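Local coordinates for protein linoleate 11-lipoxygenase (Gaeumannomyces graminis, PDB 5FX8) that uses a catalytic manganese ion to oxygenate linoleic and alpha-linolenic acids to their 11S- and 13R-hydroperoxides, at residues Pro187-Thr199 against Ala251-Leu265. Numbering follows the deposited sequence.
Sequences PFSVESKVVKKLT and AIKTNVGVDLTYTPL
The two last strands of a five-stranded antiparallel sheet, 246-253 and the edge strand 261-262, offer one face to Phe188 and Val190, while helix 192-199 covers the loop that follows. The Phe188 ring turns a face to Lys253, whose CB sits 3.9 Å from the centroid and 14° off the normal, a CH-pi contact. Lys253 then runs on extended past the phenylalanine, its CD reaching Phe188 CB at 3.6 Å, and NZ makes a long salt bridge (3.9 Å) to Asp259 OD2, so a lysine suits this partly exposed border by giving methylenes to the ring and charge to the hairpin. At the ring edge, in plane, small Ala251 brings CB to 3.6 Å from Phe188 CE1, and the same methyl meets Val190 CG2. Thr261 CG2 approaches CE1 of Phe188 obliquely, at 3.9 Å. On the other side of the two strands, Ile252 and Tyr262 pack on helix 268-305.

Further along, Val194 holds CG1 anti to its backbone N (chi1 -166°), which sets that methyl against both Leu265 CD1 and Thr263 CG2, each 3.6 Å away. Leu198 reaches tip to tip for Thr263, CD2 to CG2 at 3.8 Å, and crosses the Pro264 ring at about a right angle. Thr263 suits this apolar seam because CG2 packs on Val194 and Leu198, while OG1, also beside the valines, bonds weakly to Tyr262 O. Between the two segments, close apolar packing on a partly buried surface holds the helix against the loop; Arg243 adds a polar tie to Leu198 O.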
loop_
_atom_site.group_PDB
_atom_site.type_symbol
_atom_site.label_atom_id
_atom_site.label_comp_id
_atom_site.label_asym_id
_atom_site.label_seq_id
_atom_site.Cartn_x
_atom_site.Cartn_y
_atom_site.Cartn_z
ATOM N N PRO A 187 -16.568 -26.426 16.555
ATOM C CA PRO A 187 -17.356 -25.197 16.676
ATOM C C PRO A 187 -18.834 -25.407 16.381
ATOM O O PRO A 187 -19.696 -24.915 17.108
ATOM C CB PRO A 187 -16.712 -24.272 15.644
ATOM C CG PRO A 187 -16.139 -25.178 14.640
ATOM C CD PRO A 187 -15.671 -26.391 15.390
ATOM N N PHE A 188 -19.144 -26.127 15.317
ATOM C CA PHE A 188 -20.519 -26.420 14.974
ATOM C C PHE A 188 -20.578 -27.818 14.386
ATOM O O PHE A 188 -19.558 -28.407 14.032
ATOM C CB PHE A 188 -21.094 -25.386 14.002
ATOM C CG PHE A 188 -20.310 -25.228 12.739
ATOM C CD1 PHE A 188 -20.499 -26.091 11.681
ATOM C CD2 PHE A 188 -19.414 -24.185 12.594
ATOM C CE1 PHE A 188 -19.800 -25.932 10.525
ATOM C CE2 PHE A 188 -18.715 -24.018 11.432
ATOM C CZ PHE A 188 -18.908 -24.888 10.398
ATOM N N SER A 189 -21.787 -28.340 14.269
ATOM C CA SER A 189 -22.006 -29.690 13.789
ATOM C C SER A 189 -22.505 -29.666 12.355
ATOM O O SER A 189 -23.050 -28.675 11.874
ATOM C CB SER A 189 -23.003 -30.435 14.675
ATOM O OG SER A 189 -22.941 -31.836 14.412
ATOM N N VAL A 190 -22.284 -30.773 11.666
ATOM C CA VAL A 190 -22.768 -30.972 10.313
ATOM C C VAL A 190 -23.402 -32.351 10.259
ATOM O O VAL A 190 -22.983 -33.270 10.971
ATOM C CB VAL A 190 -21.652 -30.849 9.268
ATOM C CG1 VAL A 190 -22.247 -30.786 7.897
ATOM C CG2 VAL A 190 -20.807 -29.631 9.516
ATOM N N GLU A 191 -24.430 -32.485 9.427
ATOM C CA GLU A 191 -25.061 -33.778 9.235
ATOM C C GLU A 191 -24.027 -34.770 8.749
ATOM O O GLU A 191 -23.452 -34.594 7.671
ATOM C CB GLU A 191 -26.209 -33.681 8.231
ATOM C CG GLU A 191 -27.444 -33.008 8.758
ATOM C CD GLU A 191 -28.424 -32.674 7.654
ATOM O OE1 GLU A 191 -28.334 -33.284 6.566
ATOM O OE2 GLU A 191 -29.275 -31.787 7.867
ATOM N N SER A 192 -23.803 -35.815 9.546
ATOM C CA SER A 192 -22.714 -36.733 9.265
ATOM C C SER A 192 -22.860 -37.433 7.917
ATOM O O SER A 192 -21.861 -37.893 7.370
ATOM C CB SER A 192 -22.584 -37.738 10.407
ATOM O OG SER A 192 -23.749 -38.497 10.575
ATOM N N LYS A 193 -24.055 -37.494 7.340
ATOM C CA LYS A 193 -24.169 -38.049 5.996
ATOM C C LYS A 193 -23.526 -37.126 4.982
ATOM O O LYS A 193 -22.900 -37.580 4.013
ATOM C CB LYS A 193 -25.632 -38.267 5.631
ATOM C CG LYS A 193 -26.257 -39.515 6.177
ATOM C CD LYS A 193 -27.745 -39.545 5.823
ATOM C CE LYS A 193 -27.984 -39.227 4.340
ATOM N NZ LYS A 193 -29.424 -39.067 3.969
ATOM N N VAL A 194 -23.696 -35.825 5.187
ATOM C CA VAL A 194 -23.045 -34.839 4.342
ATOM C C VAL A 194 -21.539 -34.921 4.520
ATOM O O VAL A 194 -20.784 -34.967 3.543
ATOM C CB VAL A 194 -23.576 -33.433 4.667
ATOM C CG1 VAL A 194 -23.180 -32.483 3.608
ATOM C CG2 VAL A 194 -25.058 -33.453 4.803
ATOM N N VAL A 195 -21.085 -34.961 5.773
ATOM C CA VAL A 195 -19.655 -35.052 6.049
ATOM C C VAL A 195 -19.067 -36.312 5.432
ATOM O O VAL A 195 -17.971 -36.288 4.880
ATOM C CB VAL A 195 -19.392 -34.986 7.564
ATOM C CG1 VAL A 195 -17.916 -34.952 7.840
ATOM C CG2 VAL A 195 -20.039 -33.770 8.155
ATOM N N LYS A 196 -19.787 -37.424 5.494
ATOM C CA LYS A 196 -19.243 -38.659 4.946
ATOM C C LYS A 196 -19.159 -38.598 3.430
ATOM O O LYS A 196 -18.145 -39.001 2.845
ATOM C CB LYS A 196 -20.084 -39.846 5.391
ATOM C CG LYS A 196 -19.684 -41.173 4.797
ATOM C CD LYS A 196 -18.419 -41.686 5.425
ATOM C CE LYS A 196 -18.620 -41.943 6.884
ATOM N NZ LYS A 196 -17.387 -42.555 7.397
ATOM N N LYS A 197 -20.201 -38.084 2.768
ATOM C CA LYS A 197 -20.118 -38.013 1.309
ATOM C C LYS A 197 -19.102 -36.979 0.833
ATOM O O LYS A 197 -18.614 -37.089 -0.290
ATOM C CB LYS A 197 -21.490 -37.721 0.690
ATOM C CG LYS A 197 -22.494 -38.823 0.902
ATOM C CD LYS A 197 -23.569 -38.860 -0.162
ATOM C CE LYS A 197 -24.178 -37.512 -0.367
ATOM N NZ LYS A 197 -24.712 -37.404 -1.753
ATOM N N LEU A 198 -18.762 -35.995 1.659
ATOM C CA LEU A 198 -17.836 -34.948 1.255
ATOM C C LEU A 198 -16.380 -35.283 1.578
ATOM O O LEU A 198 -15.482 -34.988 0.791
ATOM C CB LEU A 198 -18.245 -33.641 1.930
ATOM C CG LEU A 198 -17.425 -32.394 1.656
ATOM C CD1 LEU A 198 -17.630 -31.922 0.269
ATOM C CD2 LEU A 198 -17.866 -31.351 2.594
ATOM N N THR A 199 -16.121 -35.897 2.710
ATOM C CA THR A 199 -14.768 -36.097 3.167
ATOM C C THR A 199 -14.338 -37.547 3.242
ATOM O O THR A 199 -13.149 -37.800 3.452
ATOM C CB THR A 199 -14.584 -35.490 4.556
ATOM O OG1 THR A 199 -15.337 -36.263 5.495
ATOM C CG2 THR A 199 -15.058 -34.080 4.562
ATOM N N ALA A 251 -17.409 -26.750 5.688
ATOM C CA ALA A 251 -18.716 -26.168 5.947
ATOM C C ALA A 251 -18.571 -24.690 6.279
ATOM O O ALA A 251 -17.498 -24.216 6.645
ATOM C CB ALA A 251 -19.429 -26.897 7.084
ATOM N N ILE A 252 -19.674 -23.964 6.151
ATOM C CA ILE A 252 -19.736 -22.550 6.491
ATOM C C ILE A 252 -21.024 -22.312 7.257
ATOM O O ILE A 252 -22.104 -22.636 6.765
ATOM C CB ILE A 252 -19.671 -21.653 5.238
ATOM C CG1 ILE A 252 -18.343 -21.853 4.511
ATOM C CG2 ILE A 252 -19.834 -20.185 5.611
ATOM C CD1 ILE A 252 -18.206 -21.073 3.221
ATOM N N LYS A 253 -20.918 -21.748 8.451
ATOM C CA LYS A 253 -22.066 -21.435 9.285
ATOM C C LYS A 253 -22.177 -19.922 9.439
ATOM O O LYS A 253 -21.224 -19.274 9.882
ATOM C CB LYS A 253 -21.926 -22.104 10.649
ATOM C CG LYS A 253 -23.212 -22.234 11.394
ATOM C CD LYS A 253 -22.985 -22.576 12.823
ATOM C CE LYS A 253 -24.289 -22.817 13.499
ATOM N NZ LYS A 253 -24.072 -22.800 14.941
ATOM N N THR A 254 -23.346 -19.363 9.114
ATOM C CA THR A 254 -23.490 -17.911 9.039
ATOM C C THR A 254 -23.534 -17.250 10.401
ATOM O O THR A 254 -23.157 -16.082 10.524
ATOM C CB THR A 254 -24.774 -17.525 8.336
ATOM O OG1 THR A 254 -25.856 -17.774 9.232
ATOM C CG2 THR A 254 -24.949 -18.318 7.065
ATOM N N ASN A 255 -24.067 -17.935 11.402
ATOM C CA ASN A 255 -24.203 -17.405 12.754
ATOM C C ASN A 255 -25.093 -16.183 12.836
ATOM O O ASN A 255 -24.956 -15.401 13.775
ATOM C CB ASN A 255 -22.856 -17.042 13.367
ATOM C CG ASN A 255 -22.009 -18.232 13.640
ATOM O OD1 ASN A 255 -20.857 -18.269 13.242
ATOM N ND2 ASN A 255 -22.563 -19.215 14.333
ATOM N N VAL A 256 -25.978 -15.970 11.865
ATOM C CA VAL A 256 -26.939 -14.877 11.908
ATOM C C VAL A 256 -28.274 -15.371 11.371
ATOM O O VAL A 256 -28.338 -16.290 10.551
ATOM C CB VAL A 256 -26.472 -13.635 11.113
ATOM C CG1 VAL A 256 -25.292 -13.035 11.749
ATOM C CG2 VAL A 256 -26.162 -13.987 9.682
ATOM N N GLY A 257 -29.345 -14.751 11.846
ATOM C CA GLY A 257 -30.664 -15.059 11.331
ATOM C C GLY A 257 -31.067 -16.452 11.732
ATOM O O GLY A 257 -30.993 -16.847 12.895
ATOM N N VAL A 258 -31.475 -17.235 10.746
ATOM C CA VAL A 258 -31.838 -18.609 11.036
ATOM C C VAL A 258 -30.627 -19.507 11.205
ATOM O O VAL A 258 -30.788 -20.663 11.625
ATOM C CB VAL A 258 -32.746 -19.131 9.917
ATOM C CG1 VAL A 258 -33.953 -18.216 9.759
ATOM C CG2 VAL A 258 -31.952 -19.210 8.654
ATOM N N ASP A 259 -29.429 -19.015 10.861
ATOM C CA ASP A 259 -28.171 -19.667 11.214
ATOM C C ASP A 259 -27.933 -20.929 10.393
ATOM O O ASP A 259 -27.715 -22.009 10.939
ATOM C CB ASP A 259 -28.163 -19.978 12.712
ATOM C CG ASP A 259 -26.795 -20.114 13.263
ATOM O OD1 ASP A 259 -25.877 -20.386 12.476
ATOM O OD2 ASP A 259 -26.632 -19.947 14.480
ATOM N N LEU A 260 -27.945 -20.809 9.080
ATOM C CA LEU A 260 -27.813 -22.002 8.267
ATOM C C LEU A 260 -26.355 -22.452 8.181
ATOM O O LEU A 260 -25.423 -21.685 8.416
ATOM C CB LEU A 260 -28.365 -21.744 6.871
ATOM C CG LEU A 260 -29.830 -21.339 6.809
ATOM C CD1 LEU A 260 -30.231 -21.181 5.374
ATOM C CD2 LEU A 260 -30.651 -22.390 7.453
ATOM N N THR A 261 -26.167 -23.717 7.822
ATOM C CA THR A 261 -24.847 -24.291 7.601
ATOM C C THR A 261 -24.784 -24.805 6.173
ATOM O O THR A 261 -25.562 -25.675 5.795
ATOM C CB THR A 261 -24.556 -25.429 8.583
ATOM O OG1 THR A 261 -24.792 -24.992 9.923
ATOM C CG2 THR A 261 -23.114 -25.842 8.486
ATOM N N TYR A 262 -23.860 -24.281 5.392
ATOM C CA TYR A 262 -23.690 -24.667 4.000
ATOM C C TYR A 262 -22.495 -25.600 3.808
ATOM O O TYR A 262 -21.585 -25.686 4.635
ATOM C CB TYR A 262 -23.503 -23.433 3.124
ATOM C CG TYR A 262 -24.648 -22.466 3.144
ATOM C CD1 TYR A 262 -24.741 -21.489 4.122
ATOM C CD2 TYR A 262 -25.610 -22.500 2.160
ATOM C CE1 TYR A 262 -25.760 -20.615 4.122
ATOM C CE2 TYR A 262 -26.625 -21.631 2.160
ATOM C CZ TYR A 262 -26.700 -20.694 3.142
ATOM O OH TYR A 262 -27.728 -19.806 3.141
ATOM N N THR A 263 -22.490 -26.269 2.670
ATOM C CA THR A 263 -21.483 -27.267 2.356
ATOM C C THR A 263 -21.309 -27.220 0.849
ATOM O O THR A 263 -22.203 -26.729 0.153
ATOM C CB THR A 263 -21.940 -28.661 2.849
ATOM O OG1 THR A 263 -21.712 -28.779 4.256
ATOM C CG2 THR A 263 -21.240 -29.743 2.185
ATOM N N PRO A 264 -20.165 -27.664 0.313
ATOM C CA PRO A 264 -20.080 -27.848 -1.143
ATOM C C PRO A 264 -21.100 -28.837 -1.707
ATOM O O PRO A 264 -21.161 -28.995 -2.926
ATOM C CB PRO A 264 -18.653 -28.350 -1.353
ATOM C CG PRO A 264 -17.907 -27.831 -0.211
ATOM C CD PRO A 264 -18.846 -27.740 0.952
ATOM N N LEU A 265 -21.890 -29.506 -0.876
ATOM C CA LEU A 265 -22.966 -30.376 -1.336
ATOM C C LEU A 265 -24.322 -29.677 -1.406
ATOM O O LEU A 265 -25.280 -30.276 -1.898
ATOM C CB LEU A 265 -23.084 -31.610 -0.427
ATOM C CG LEU A 265 -21.890 -32.552 -0.454
ATOM C CD1 LEU A 265 -22.234 -33.779 0.334
ATOM C CD2 LEU A 265 -21.509 -32.897 -1.885
#